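Local coordinates for protein 2-methyl-3-hydroxypyridine-5-carboxylic acid oxygenase (PDB 3ALJ) that binds FAD and probably catalyses the oxygenative ring opening of 2-methyl-3-hydroxypyridine-5-carboxylic acid, a step in vitamin B6 breakdown, at residues A[175-180]-A[265-270]; A[179-184]-A[221-226]; A[198-203]-A[212-217]; A[240-245]-A[255-260]. One frame throughout, in Å; residues are numbered along the deposited sequence.

Contacts 1 and 2 are neighbouring seams of one seven-stranded mixed sheet; contact 3 is a further seam, separated from contact 2 by the pairing of strands 211-216 and 221-228. Contact 4 packs a pair of helices on the sheet's back. Contacts 1 and 2, centres about 12 Å apart, share Leu179 and Ile180 and are tied by the salt bridge Asp268 OD2 to Arg181 NH2, 3.2 Å. Contact 3 lies about 9 Å from contact 2, centre to centre, joined by the probable bond Tyr223 N to Ser215 O, 2.9 Å. The flavin lies beside Leu179 and Arg181 of contact 2. On the other face, Leu182, Val184, Leu222 and Leu226 meet contact 4, about 11 Å away between centres.

Contact 1 of 4, residues A[175-180]-A[265-270]; sequences SKDGLI and ARYDKY
The Tyr267 ring has Leu179 N and the carbonyl carbon of Gly178 over one face, with Lys176 O and Ile180 CG1 at its edge, whereas the Tyr270 ring takes Ser175 CB at its edge and meets Gly178 CA and Leu179 CD2 obliquely. The tyrosines lie at the start of an outermost strand, 267-275, of the seven-stranded mixed sheet, which pairs antiparallel with strand 170-185. Tyr267 turns its ring away from its own backbone N (chi1 -174°) and across to the partner strand, and Gly178 CA makes an off-centre CH-pi contact 4.2 Å from the ring centroid. Glycine suits this place because its bare CA can approach Asp268 O to 3.0 Å while two aromatic rings close in around it. Tyr267 OH accepts a weak bond from Gly178 N (2.9 Å) and is also bonded to Ala228 O, so the phenol spans from this pair to strand 221-228. Leu179 and Asp268 form the hydrogen-bonded pair, Leu179 N donating to Asp268 O at 3.0 Å and Asp268 N to Leu179 O at 2.9 Å. Beside it, Leu179 crosses Tyr270 at about a right angle, CD2 lying 3.9 Å from CE2; both residues line the FAD pocket, where an apolar branch and a ring suit the flavin. Arg266 grips the Asp268 carboxylate side-on, NE to OD1 and NH2 to OD2, each through a syn lone pair. This would favour the charged carboxylate, which Arg181 also reaches. Water 1 donates to both Asp268 OD2, at 2.8 Å, and Leu179 O.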
# COMPACT_ATOMS: atom_id res chain seq x y z
N SER A 175 -4.46 9.36 -13.03
CA SER A 175 -3.68 9.31 -14.25
C SER A 175 -4.40 8.64 -15.42
O SER A 175 -5.32 7.83 -15.21
CB SER A 175 -2.40 8.51 -13.99
OG SER A 175 -1.48 8.79 -15.03
N LYS A 176 -3.97 9.00 -16.62
CA LYS A 176 -4.32 8.16 -17.81
C LYS A 176 -3.44 6.93 -17.87
O LYS A 176 -3.89 5.86 -18.36
CB LYS A 176 -4.11 8.97 -19.10
CG LYS A 176 -5.03 10.23 -19.29
CD LYS A 176 -6.46 10.08 -18.85
CE LYS A 176 -7.36 11.18 -19.52
NZ LYS A 176 -8.86 10.84 -19.40
N ASP A 177 -2.18 7.05 -17.41
CA ASP A 177 -1.33 5.85 -17.42
C ASP A 177 -1.46 5.02 -16.14
O ASP A 177 -2.09 5.36 -15.14
CB ASP A 177 0.14 6.28 -17.61
CG ASP A 177 0.39 6.92 -18.96
OD1 ASP A 177 -0.17 6.53 -20.03
OD2 ASP A 177 1.28 7.82 -18.99
N GLY A 178 -1.06 3.75 -16.35
CA GLY A 178 -1.17 2.75 -15.27
C GLY A 178 -0.38 1.49 -15.65
O GLY A 178 0.66 1.56 -16.32
N LEU A 179 -0.80 0.36 -15.11
CA LEU A 179 -0.02 -0.83 -15.28
C LEU A 179 -0.86 -1.99 -14.93
O LEU A 179 -2.04 -1.88 -14.47
CB LEU A 179 1.13 -0.77 -14.25
CG LEU A 179 0.82 -1.04 -12.76
CD1 LEU A 179 2.20 -1.29 -12.08
CD2 LEU A 179 -0.06 -0.06 -12.08
N ILE A 180 -0.29 -3.12 -15.22
CA ILE A 180 -1.00 -4.42 -15.11
C ILE A 180 -0.25 -5.21 -14.07
O ILE A 180 0.92 -5.60 -14.30
CB ILE A 180 -1.00 -5.15 -16.47
CG1 ILE A 180 -1.67 -4.28 -17.51
CG2 ILE A 180 -1.75 -6.49 -16.25
CD1 ILE A 180 -1.28 -4.73 -19.00
N ALA A 265 -6.99 -9.83 -15.41
CA ALA A 265 -6.04 -8.72 -15.49
C ALA A 265 -6.66 -7.37 -15.78
O ALA A 265 -7.51 -7.23 -16.64
CB ALA A 265 -4.99 -9.05 -16.63
N ARG A 266 -6.16 -6.35 -15.06
CA ARG A 266 -6.68 -5.01 -15.30
C ARG A 266 -5.46 -4.07 -15.57
O ARG A 266 -4.40 -4.26 -14.94
CB ARG A 266 -7.40 -4.47 -14.08
CG ARG A 266 -8.79 -5.18 -13.85
CD ARG A 266 -9.54 -4.42 -12.62
NE ARG A 266 -8.59 -4.22 -11.53
CZ ARG A 266 -8.16 -5.19 -10.70
NH1 ARG A 266 -8.76 -6.39 -10.75
NH2 ARG A 266 -7.18 -4.95 -9.81
N TYR A 267 -5.74 -3.03 -16.35
CA TYR A 267 -4.80 -1.88 -16.48
C TYR A 267 -5.24 -0.82 -15.47
O TYR A 267 -6.16 0.02 -15.84
CB TYR A 267 -4.80 -1.39 -17.93
CG TYR A 267 -3.79 -0.31 -18.23
CD1 TYR A 267 -4.16 1.05 -18.24
CD2 TYR A 267 -2.49 -0.64 -18.52
CE1 TYR A 267 -3.25 2.05 -18.48
CE2 TYR A 267 -1.54 0.33 -18.78
CZ TYR A 267 -1.91 1.69 -18.81
OH TYR A 267 -1.03 2.71 -19.09
N ASP A 268 -4.69 -0.83 -14.29
CA ASP A 268 -5.13 0.05 -13.15
C ASP A 268 -4.32 1.35 -13.24
O ASP A 268 -3.18 1.36 -13.60
CB ASP A 268 -4.87 -0.57 -11.78
CG ASP A 268 -5.75 -1.79 -11.52
OD1 ASP A 268 -6.94 -1.70 -11.90
OD2 ASP A 268 -5.18 -2.71 -10.89
N LYS A 269 -4.95 2.46 -12.93
CA LYS A 269 -4.39 3.79 -13.05
C LYS A 269 -3.88 4.25 -11.74
O LYS A 269 -4.31 3.79 -10.66
CB LYS A 269 -5.49 4.83 -13.47
CG LYS A 269 -6.30 4.36 -14.55
CD LYS A 269 -5.51 4.09 -15.77
CE LYS A 269 -6.55 3.85 -16.92
NZ LYS A 269 -7.25 2.47 -16.72
N TYR A 270 -2.88 5.10 -11.86
CA TYR A 270 -2.38 5.78 -10.68
C TYR A 270 -3.29 6.87 -10.17
O TYR A 270 -4.07 7.46 -10.92
CB TYR A 270 -0.99 6.41 -10.95
CG TYR A 270 -0.01 5.44 -11.59
CD1 TYR A 270 0.42 5.55 -12.88
CD2 TYR A 270 0.44 4.38 -10.81
CE1 TYR A 270 1.31 4.64 -13.42
CE2 TYR A 270 1.35 3.45 -11.29
CZ TYR A 270 1.79 3.60 -12.58
OH TYR A 270 2.75 2.69 -13.10
O HOH W 1 -2.66 -3.23 -11.97

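Contact 2 of 4, residues A[179-184]-A[221-226]; sequences LIRLIV and ELYLGL. With FAD (flavin-adenine dinucleotide), chain B.
Arg181 and Tyr223 lie side by side and point the same way, Arg181 CD resting 3.7 Å from Tyr223 OH, on the flavin side of an antiparallel pair in the seven-stranded mixed sheet. The guanidinium carries the flavin methyl C7M over the centre of one face, 3.6 Å above its plane, and NH1 comes within 3.3 Å of FAD C7. Leu179 CD2 meets the same methyl, a fitting use of a leucine branch against the apolar end of the isoalloxazine. In the guanidinium plane, water 2 is bonded to Arg181 NH1 and to Tyr223 OH, while NH2 has a salt bridge to Asp268; the phenol, through the water, and Asp268 probably both limit the rotation of the guanidinium. The salt bridge probably also eases the nearness of NH1 to Arg106, a residue that itself binds FAD. The Tyr223 ring offers its edge, with Arg181 CB and Leu182 O near its plane, while Ile183 CD1 packs on Tyr223 CB at 3.7 Å. Gly225 faces Arg181 in a non-hydrogen-bonded pair.

Behind this layer, six backbone bonds join the strands, two in each of the pairs Ile180-Leu226, Leu182-Leu224 and Val184-Leu222; Leu182 N, for example, reaches Leu224 O at 2.9 Å. Those residues turn their aliphatic side chains to the opposite face, where helix 253-260 covers several of them. Branched hydrocarbon suits this buried layer between sheet and helix. Val184 CG2, set between backbone N and carbonyl carbon, lies 4.0 Å from both Leu222 CD2 and Leu224 CD1.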
# COMPACT_ATOMS: atom_id res chain seq x y z
N LEU A 179 -0.80 0.36 -15.11
CA LEU A 179 -0.02 -0.83 -15.28
C LEU A 179 -0.86 -1.99 -14.93
O LEU A 179 -2.04 -1.88 -14.47
CB LEU A 179 1.13 -0.77 -14.25
CG LEU A 179 0.82 -1.04 -12.76
CD1 LEU A 179 2.20 -1.29 -12.08
CD2 LEU A 179 -0.06 -0.06 -12.08
N ILE A 180 -0.29 -3.12 -15.22
CA ILE A 180 -1.00 -4.42 -15.11
C ILE A 180 -0.25 -5.21 -14.07
O ILE A 180 0.92 -5.60 -14.30
CB ILE A 180 -1.00 -5.15 -16.47
CG1 ILE A 180 -1.67 -4.28 -17.51
CG2 ILE A 180 -1.75 -6.49 -16.25
CD1 ILE A 180 -1.28 -4.73 -19.00
N ARG A 181 -0.86 -5.50 -12.89
CA ARG A 181 -0.19 -6.24 -11.81
C ARG A 181 -0.83 -7.63 -11.70
O ARG A 181 -2.05 -7.76 -11.67
CB ARG A 181 -0.41 -5.45 -10.52
CG ARG A 181 0.32 -4.11 -10.40
CD ARG A 181 -0.04 -3.42 -9.14
NE ARG A 181 -1.38 -2.86 -9.28
CZ ARG A 181 -2.04 -2.32 -8.27
NH1 ARG A 181 -1.48 -2.17 -7.09
NH2 ARG A 181 -3.26 -1.84 -8.51
N LEU A 182 0.04 -8.64 -11.66
CA LEU A 182 -0.45 -10.01 -11.69
C LEU A 182 0.45 -10.89 -10.82
O LEU A 182 1.62 -10.60 -10.55
CB LEU A 182 -0.33 -10.62 -13.11
CG LEU A 182 -0.82 -9.76 -14.24
CD1 LEU A 182 -0.50 -10.20 -15.64
CD2 LEU A 182 -2.33 -9.76 -14.18
N ILE A 183 -0.17 -12.00 -10.33
CA ILE A 183 0.53 -13.12 -9.73
C ILE A 183 0.53 -14.26 -10.67
O ILE A 183 -0.57 -14.70 -11.15
CB ILE A 183 -0.06 -13.51 -8.35
CG1 ILE A 183 -0.20 -12.34 -7.35
CG2 ILE A 183 0.71 -14.68 -7.75
CD1 ILE A 183 1.19 -11.61 -7.02
N VAL A 184 1.73 -14.79 -10.94
CA VAL A 184 1.93 -16.01 -11.75
C VAL A 184 2.86 -16.95 -10.99
O VAL A 184 3.52 -16.62 -10.01
CB VAL A 184 2.51 -15.70 -13.16
CG1 VAL A 184 1.51 -14.80 -13.90
CG2 VAL A 184 3.87 -14.97 -13.02
N GLU A 221 5.04 -18.06 -5.83
CA GLU A 221 4.29 -16.95 -6.42
C GLU A 221 5.21 -15.80 -6.81
O GLU A 221 6.05 -15.38 -5.98
CB GLU A 221 3.27 -16.36 -5.46
CG GLU A 221 2.12 -17.40 -5.17
CD GLU A 221 1.23 -16.86 -4.08
OE1 GLU A 221 1.73 -16.69 -2.97
OE2 GLU A 221 0.01 -16.67 -4.33
N LEU A 222 5.03 -15.35 -8.04
CA LEU A 222 5.80 -14.20 -8.60
C LEU A 222 4.82 -13.03 -8.89
O LEU A 222 3.81 -13.20 -9.52
CB LEU A 222 6.41 -14.59 -9.94
CG LEU A 222 7.14 -13.47 -10.72
CD1 LEU A 222 8.37 -13.00 -9.97
CD2 LEU A 222 7.62 -14.10 -12.06
N TYR A 223 5.13 -11.84 -8.40
CA TYR A 223 4.37 -10.60 -8.65
C TYR A 223 5.07 -9.93 -9.81
O TYR A 223 6.31 -9.62 -9.73
CB TYR A 223 4.40 -9.82 -7.34
CG TYR A 223 4.01 -8.33 -7.42
CD1 TYR A 223 3.04 -7.86 -8.32
CD2 TYR A 223 4.62 -7.46 -6.52
CE1 TYR A 223 2.74 -6.44 -8.33
CE2 TYR A 223 4.32 -6.09 -6.52
CZ TYR A 223 3.38 -5.63 -7.41
OH TYR A 223 3.08 -4.26 -7.44
N LEU A 224 4.30 -9.70 -10.86
CA LEU A 224 4.78 -8.90 -12.00
C LEU A 224 4.00 -7.65 -12.14
O LEU A 224 2.77 -7.66 -11.98
CB LEU A 224 4.60 -9.63 -13.33
CG LEU A 224 5.41 -10.93 -13.45
CD1 LEU A 224 5.11 -11.61 -14.80
CD2 LEU A 224 6.97 -10.59 -13.31
N GLY A 225 4.68 -6.55 -12.46
CA GLY A 225 4.01 -5.25 -12.80
C GLY A 225 4.41 -4.95 -14.20
O GLY A 225 5.60 -4.76 -14.46
N LEU A 226 3.47 -4.92 -15.12
CA LEU A 226 3.75 -4.70 -16.57
C LEU A 226 3.34 -3.28 -16.88
O LEU A 226 2.11 -2.98 -16.81
CB LEU A 226 3.01 -5.74 -17.47
CG LEU A 226 3.71 -7.06 -17.73
CD1 LEU A 226 4.12 -7.80 -16.52
CD2 LEU A 226 2.68 -7.98 -18.56
PA FAD B . -7.70 0.69 0.34
O1A FAD B . -6.65 -0.37 0.32
O2A FAD B . -8.19 1.22 -0.88
O5B FAD B . -8.90 0.09 1.19
C5B FAD B . -10.14 0.85 1.40
C4B FAD B . -11.13 -0.24 1.74
O4B FAD B . -12.33 0.54 2.03
C3B FAD B . -11.51 -1.13 0.61
O3B FAD B . -11.56 -2.51 1.03
C2B FAD B . -12.88 -0.55 0.12
O2B FAD B . -13.74 -1.53 -0.47
C1B FAD B . -13.52 -0.08 1.38
N9A FAD B . -14.37 1.05 1.23
C8A FAD B . -14.33 2.07 0.30
N7A FAD B . -15.27 3.00 0.54
C5A FAD B . -15.95 2.56 1.67
C6A FAD B . -16.96 3.13 2.44
N6A FAD B . -17.53 4.33 2.07
N1A FAD B . -17.36 2.44 3.51
C2A FAD B . -16.86 1.25 3.85
N3A FAD B . -15.84 0.65 3.16
C4A FAD B . -15.40 1.35 2.08
N1 FAD B . 1.85 0.57 -1.22
C2 FAD B . 2.85 -0.01 -0.59
O2 FAD B . 3.08 0.14 0.62
N3 FAD B . 3.72 -0.84 -1.30
C4 FAD B . 3.55 -1.10 -2.66
O4 FAD B . 4.28 -1.99 -3.22
C4X FAD B . 2.50 -0.45 -3.29
N5 FAD B . 2.34 -0.59 -4.71
C5X FAD B . 1.33 0.11 -5.34
C6 FAD B . 1.21 0.08 -6.74
C7 FAD B . 0.17 0.73 -7.37
C7M FAD B . 0.06 0.66 -8.92
C8 FAD B . -0.73 1.47 -6.64
C8M FAD B . -1.89 2.25 -7.31
C9 FAD B . -0.62 1.52 -5.24
C9A FAD B . 0.45 0.87 -4.58
N10 FAD B . 0.62 0.93 -3.12
C10 FAD B . 1.65 0.32 -2.53
C1' FAD B . -0.36 1.80 -2.31
C2' FAD B . -1.40 0.90 -1.66
O2' FAD B . -2.07 0.13 -2.68
C3' FAD B . -2.48 1.78 -1.00
O3' FAD B . -1.81 2.98 -0.48
C4' FAD B . -3.15 1.15 0.16
O4' FAD B . -3.86 -0.02 -0.35
C5' FAD B . -4.18 2.05 0.76
O5' FAD B . -4.79 1.37 1.85
P FAD B . -6.13 1.99 2.42
O1P FAD B . -6.56 1.06 3.47
O2P FAD B . -5.98 3.45 2.75
O3P FAD B . -7.16 1.96 1.17
O HOH W 2 0.97 -3.05 -5.63

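Contact 3 of 4, residues A[198-203]-A[212-217]; sequences NTIDMW and ILYSPC
Ile200 and Tyr214 face each other as a hydrogen-bonded pair, as do Met202 and Ile212, in two strands that run antiparallel at 171° with their axes 4.7 Å apart at closest approach. Four backbone bonds join them, among them Met202 N to Ile212 O at 2.7 Å, and Thr199 CA adds a CA-H...O contact to Tyr214 O. On the face of these pairs, Ile200 runs alongside Tyr214, with CG1 4.0 Å from CD1, and the extended Met202 chain ends with CE 4.1 Å from Tyr214 CB. A flexible thioether and a branched aliphatic thus both pack against Tyr214, whose ring edge meets Asn198 O at CD1, 3.2 Å away. Tyr214 OH bonds to Trp196 O, which satisfies the polar end of an otherwise buried ring.

On the other face, a chi1 of 178° points the Leu213 branch away from its own backbone N, carrying CD1 over to Asp201 CB at 3.6 Å and to Thr199 CG2. Asp201 itself forms a salt bridge with Arg211 and takes a weak bond from Trp203 NE1, which accounts for a carboxylate in this buried setting. Thr199 OG1 and Ser215 OG both bond to Tyr54 OH. Pro216 closes the strand with its CD against Asn198 O. The Leu213 side chain comes within about 7 Å of the flavin-adenine dinucleotide at nearest approach. The arrangement is a beta hairpin, strands 199-203 and 211-216, within the seven-stranded mixed sheet.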
# COMPACT_ATOMS: atom_id res chain seq x y z
N ASN A 198 15.88 -12.28 -7.17
CA ASN A 198 16.03 -10.81 -6.95
C ASN A 198 14.66 -10.14 -7.30
O ASN A 198 13.91 -10.59 -8.14
CB ASN A 198 17.06 -10.19 -7.94
CG ASN A 198 18.51 -10.59 -7.69
OD1 ASN A 198 19.42 -10.15 -8.48
ND2 ASN A 198 18.75 -11.38 -6.71
N THR A 199 14.51 -8.91 -6.70
CA THR A 199 13.69 -7.89 -7.41
C THR A 199 14.53 -7.45 -8.55
O THR A 199 15.74 -7.17 -8.43
CB THR A 199 13.45 -6.68 -6.49
OG1 THR A 199 12.41 -7.03 -5.57
CG2 THR A 199 13.03 -5.47 -7.35
N ILE A 200 13.90 -7.37 -9.73
CA ILE A 200 14.55 -6.80 -10.92
C ILE A 200 13.56 -5.83 -11.55
O ILE A 200 12.47 -6.22 -12.06
CB ILE A 200 14.95 -7.87 -11.96
CG1 ILE A 200 15.70 -9.04 -11.28
CG2 ILE A 200 15.89 -7.18 -12.99
CD1 ILE A 200 15.94 -10.21 -12.28
N ASP A 201 13.92 -4.54 -11.56
CA ASP A 201 13.10 -3.50 -12.22
C ASP A 201 13.65 -3.31 -13.61
O ASP A 201 14.74 -2.74 -13.77
CB ASP A 201 13.16 -2.20 -11.38
CG ASP A 201 12.15 -1.23 -11.86
OD1 ASP A 201 11.34 -1.57 -12.77
OD2 ASP A 201 12.10 -0.09 -11.34
N MET A 202 12.93 -3.88 -14.59
CA MET A 202 13.46 -4.00 -15.95
C MET A 202 12.88 -2.91 -16.84
O MET A 202 11.74 -2.97 -17.33
CB MET A 202 13.06 -5.36 -16.55
CG MET A 202 13.46 -6.54 -15.65
SD MET A 202 12.62 -8.02 -16.22
CE MET A 202 13.53 -9.35 -15.37
N TRP A 203 13.66 -1.82 -16.99
CA TRP A 203 13.19 -0.65 -17.78
C TRP A 203 13.65 -0.72 -19.24
O TRP A 203 14.77 -1.22 -19.58
CB TRP A 203 13.89 0.59 -17.24
CG TRP A 203 13.29 1.07 -15.90
CD1 TRP A 203 13.56 0.60 -14.64
CD2 TRP A 203 12.39 2.16 -15.74
NE1 TRP A 203 12.86 1.39 -13.73
CE2 TRP A 203 12.13 2.35 -14.39
CE3 TRP A 203 11.73 3.01 -16.66
CZ2 TRP A 203 11.24 3.33 -13.90
CZ3 TRP A 203 10.87 4.00 -16.18
CH2 TRP A 203 10.63 4.16 -14.85
N ILE A 212 9.00 -3.97 -16.89
CA ILE A 212 8.42 -4.99 -15.96
C ILE A 212 9.17 -4.85 -14.62
O ILE A 212 10.41 -4.93 -14.57
CB ILE A 212 8.60 -6.44 -16.45
CG1 ILE A 212 7.72 -6.56 -17.71
CG2 ILE A 212 8.23 -7.47 -15.38
CD1 ILE A 212 7.61 -8.07 -18.31
N LEU A 213 8.41 -4.71 -13.50
CA LEU A 213 9.01 -4.92 -12.16
C LEU A 213 8.72 -6.38 -11.84
O LEU A 213 7.57 -6.84 -11.73
CB LEU A 213 8.32 -3.97 -11.17
CG LEU A 213 8.89 -4.17 -9.75
CD1 LEU A 213 10.36 -3.67 -9.74
CD2 LEU A 213 8.11 -3.32 -8.69
N TYR A 214 9.81 -7.10 -11.63
CA TYR A 214 9.82 -8.57 -11.34
C TYR A 214 10.06 -8.74 -9.83
O TYR A 214 11.07 -8.31 -9.30
CB TYR A 214 10.98 -9.19 -12.22
CG TYR A 214 11.35 -10.61 -11.91
CD1 TYR A 214 12.20 -10.93 -10.83
CD2 TYR A 214 10.77 -11.61 -12.63
CE1 TYR A 214 12.55 -12.30 -10.58
CE2 TYR A 214 11.08 -12.98 -12.41
CZ TYR A 214 11.95 -13.23 -11.40
OH TYR A 214 12.25 -14.57 -11.03
N SER A 215 9.05 -9.36 -9.16
CA SER A 215 8.98 -9.27 -7.69
C SER A 215 8.60 -10.62 -7.05
O SER A 215 7.41 -10.96 -6.87
CB SER A 215 7.91 -8.25 -7.28
OG SER A 215 8.26 -6.98 -7.89
N PRO A 216 9.59 -11.47 -6.76
CA PRO A 216 9.19 -12.79 -6.14
C PRO A 216 8.58 -12.62 -4.79
O PRO A 216 9.17 -11.95 -3.88
CB PRO A 216 10.53 -13.62 -6.10
CG PRO A 216 11.39 -12.90 -7.21
CD PRO A 216 11.03 -11.39 -7.07
N CYS A 217 7.51 -13.38 -4.54
CA CYS A 217 6.79 -13.28 -3.26
C CYS A 217 7.19 -14.41 -2.33
O CYS A 217 7.03 -14.23 -1.12
CB CYS A 217 5.24 -13.35 -3.52
SG CYS A 217 4.59 -11.87 -4.36

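Contact 4 of 4, residues A[240-245]-A[255-260]; sequences IDLEVW and CLIEAA
Ile240, just before helix 242-248, comes closest in backbone to Ala260 near the end of helix 253-260, their CA atoms 5.2 Å apart, and no direct hydrogen bond crosses between the two segments. The motif is a pair of consecutive helices joined by a short loop, packed on one face of the seven-stranded sheet. Ile240 holds CG1 between its backbone N and carbonyl carbon (chi1 64°), which brings CG1 to 3.5 Å from Ala260 CA and CD1 to 3.8 Å from Ala259 CB. Alanines suit these positions, since their short side chains let the isoleucine come close to the helix backbone. Leu242 extends with chi1 179° toward the other helix: CD1 rests 3.3 Å from Leu256 O, and CD2 touches Ile257 CG1. From the other helix, Leu256 sends CD1 against Trp245 CB and Trp245 O. Trp245 also packs on Leu226 and Ile212, and Ala259 on Leu182 and Val184, so the helices cover apolar sheet residues with apolar ones.

Asp241 is the N-cap of helix 242-248; its OD1 is met by Val244 N from above the carboxylate plane at 3.3 Å, and OD2 has a salt bridge to Arg234. Two waters supply the polar links. Water 3 accepts from Ile240 N and donates to Ala259 O, while water 4 donates to Ile240 O at 2.7 Å and to Ala260 O at 2.9 Å.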
# COMPACT_ATOMS: atom_id res chain seq x y z
N ILE A 240 -3.15 -9.77 -21.32
CA ILE A 240 -1.91 -9.14 -21.89
C ILE A 240 -1.68 -9.58 -23.35
O ILE A 240 -2.03 -10.72 -23.69
CB ILE A 240 -0.63 -9.40 -21.01
CG1 ILE A 240 -0.26 -10.89 -20.92
CG2 ILE A 240 -0.82 -8.81 -19.60
CD1 ILE A 240 1.25 -11.13 -20.67
N ASP A 241 -1.10 -8.70 -24.15
CA ASP A 241 -0.68 -9.02 -25.53
C ASP A 241 0.66 -9.75 -25.37
O ASP A 241 1.67 -9.12 -25.08
CB ASP A 241 -0.54 -7.71 -26.24
CG ASP A 241 -0.20 -7.85 -27.72
OD1 ASP A 241 0.72 -8.62 -28.00
OD2 ASP A 241 -0.76 -7.08 -28.53
N LEU A 242 0.64 -11.08 -25.37
CA LEU A 242 1.79 -11.87 -25.01
C LEU A 242 2.95 -11.49 -25.89
O LEU A 242 4.06 -11.34 -25.35
CB LEU A 242 1.44 -13.34 -25.25
CG LEU A 242 2.59 -14.27 -24.94
CD1 LEU A 242 3.04 -14.22 -23.40
CD2 LEU A 242 2.15 -15.70 -25.21
N GLU A 243 2.75 -11.34 -27.22
CA GLU A 243 3.91 -11.07 -28.07
C GLU A 243 4.65 -9.79 -27.78
O GLU A 243 5.90 -9.77 -27.86
CB GLU A 243 3.49 -11.13 -29.56
CG GLU A 243 4.65 -10.90 -30.59
CD GLU A 243 4.16 -10.65 -32.02
OE1 GLU A 243 3.14 -9.93 -32.28
OE2 GLU A 243 4.84 -11.17 -32.93
N VAL A 244 3.96 -8.72 -27.43
CA VAL A 244 4.65 -7.46 -27.25
C VAL A 244 5.47 -7.50 -25.96
O VAL A 244 6.51 -6.84 -25.89
CB VAL A 244 3.68 -6.24 -27.25
CG1 VAL A 244 2.93 -5.95 -25.94
CG2 VAL A 244 4.29 -5.04 -27.77
N TRP A 245 5.05 -8.32 -25.00
CA TRP A 245 5.80 -8.46 -23.73
C TRP A 245 6.94 -9.44 -23.90
O TRP A 245 8.09 -9.19 -23.48
CB TRP A 245 4.88 -8.84 -22.55
CG TRP A 245 3.99 -7.62 -22.14
CD1 TRP A 245 2.71 -7.38 -22.48
CD2 TRP A 245 4.46 -6.41 -21.55
NE1 TRP A 245 2.28 -6.15 -22.04
CE2 TRP A 245 3.39 -5.50 -21.51
CE3 TRP A 245 5.68 -6.01 -20.98
CZ2 TRP A 245 3.50 -4.26 -20.94
CZ3 TRP A 245 5.79 -4.78 -20.41
CH2 TRP A 245 4.75 -3.90 -20.40
N CYS A 255 7.04 -17.21 -17.60
CA CYS A 255 6.09 -16.47 -16.74
C CYS A 255 5.10 -15.65 -17.51
O CYS A 255 3.93 -15.60 -17.02
CB CYS A 255 6.94 -15.53 -15.85
SG CYS A 255 8.12 -16.41 -14.76
N LEU A 256 5.49 -15.01 -18.61
CA LEU A 256 4.59 -14.24 -19.42
C LEU A 256 3.49 -15.13 -20.06
O LEU A 256 2.34 -14.69 -20.18
CB LEU A 256 5.27 -13.38 -20.45
CG LEU A 256 6.17 -12.27 -19.81
CD1 LEU A 256 7.12 -11.75 -20.93
CD2 LEU A 256 5.30 -11.22 -19.25
N ILE A 257 3.87 -16.37 -20.42
CA ILE A 257 2.84 -17.25 -21.00
C ILE A 257 1.81 -17.51 -19.90
O ILE A 257 0.60 -17.50 -20.20
CB ILE A 257 3.54 -18.56 -21.49
CG1 ILE A 257 4.26 -18.25 -22.80
CG2 ILE A 257 2.48 -19.72 -21.67
CD1 ILE A 257 5.22 -19.39 -23.25
N GLU A 258 2.22 -17.73 -18.62
CA GLU A 258 1.24 -17.91 -17.54
C GLU A 258 0.43 -16.65 -17.34
O GLU A 258 -0.81 -16.69 -17.16
CB GLU A 258 1.84 -18.36 -16.22
CG GLU A 258 2.72 -19.64 -16.43
CD GLU A 258 1.88 -20.82 -16.94
OE1 GLU A 258 0.73 -20.95 -16.51
OE2 GLU A 258 2.38 -21.56 -17.86
N ALA A 259 1.07 -15.47 -17.49
CA ALA A 259 0.31 -14.22 -17.32
C ALA A 259 -0.77 -13.97 -18.29
O ALA A 259 -1.85 -13.39 -17.99
CB ALA A 259 1.31 -13.00 -17.32
N ALA A 260 -0.49 -14.40 -19.54
CA ALA A 260 -1.41 -14.19 -20.63
C ALA A 260 -2.71 -15.03 -20.48
O ALA A 260 -3.70 -14.62 -21.13
CB ALA A 260 -0.70 -14.49 -21.98
O HOH W 3 -3.50 -11.34 -18.93
O HOH W 4 -3.67 -12.84 -23.38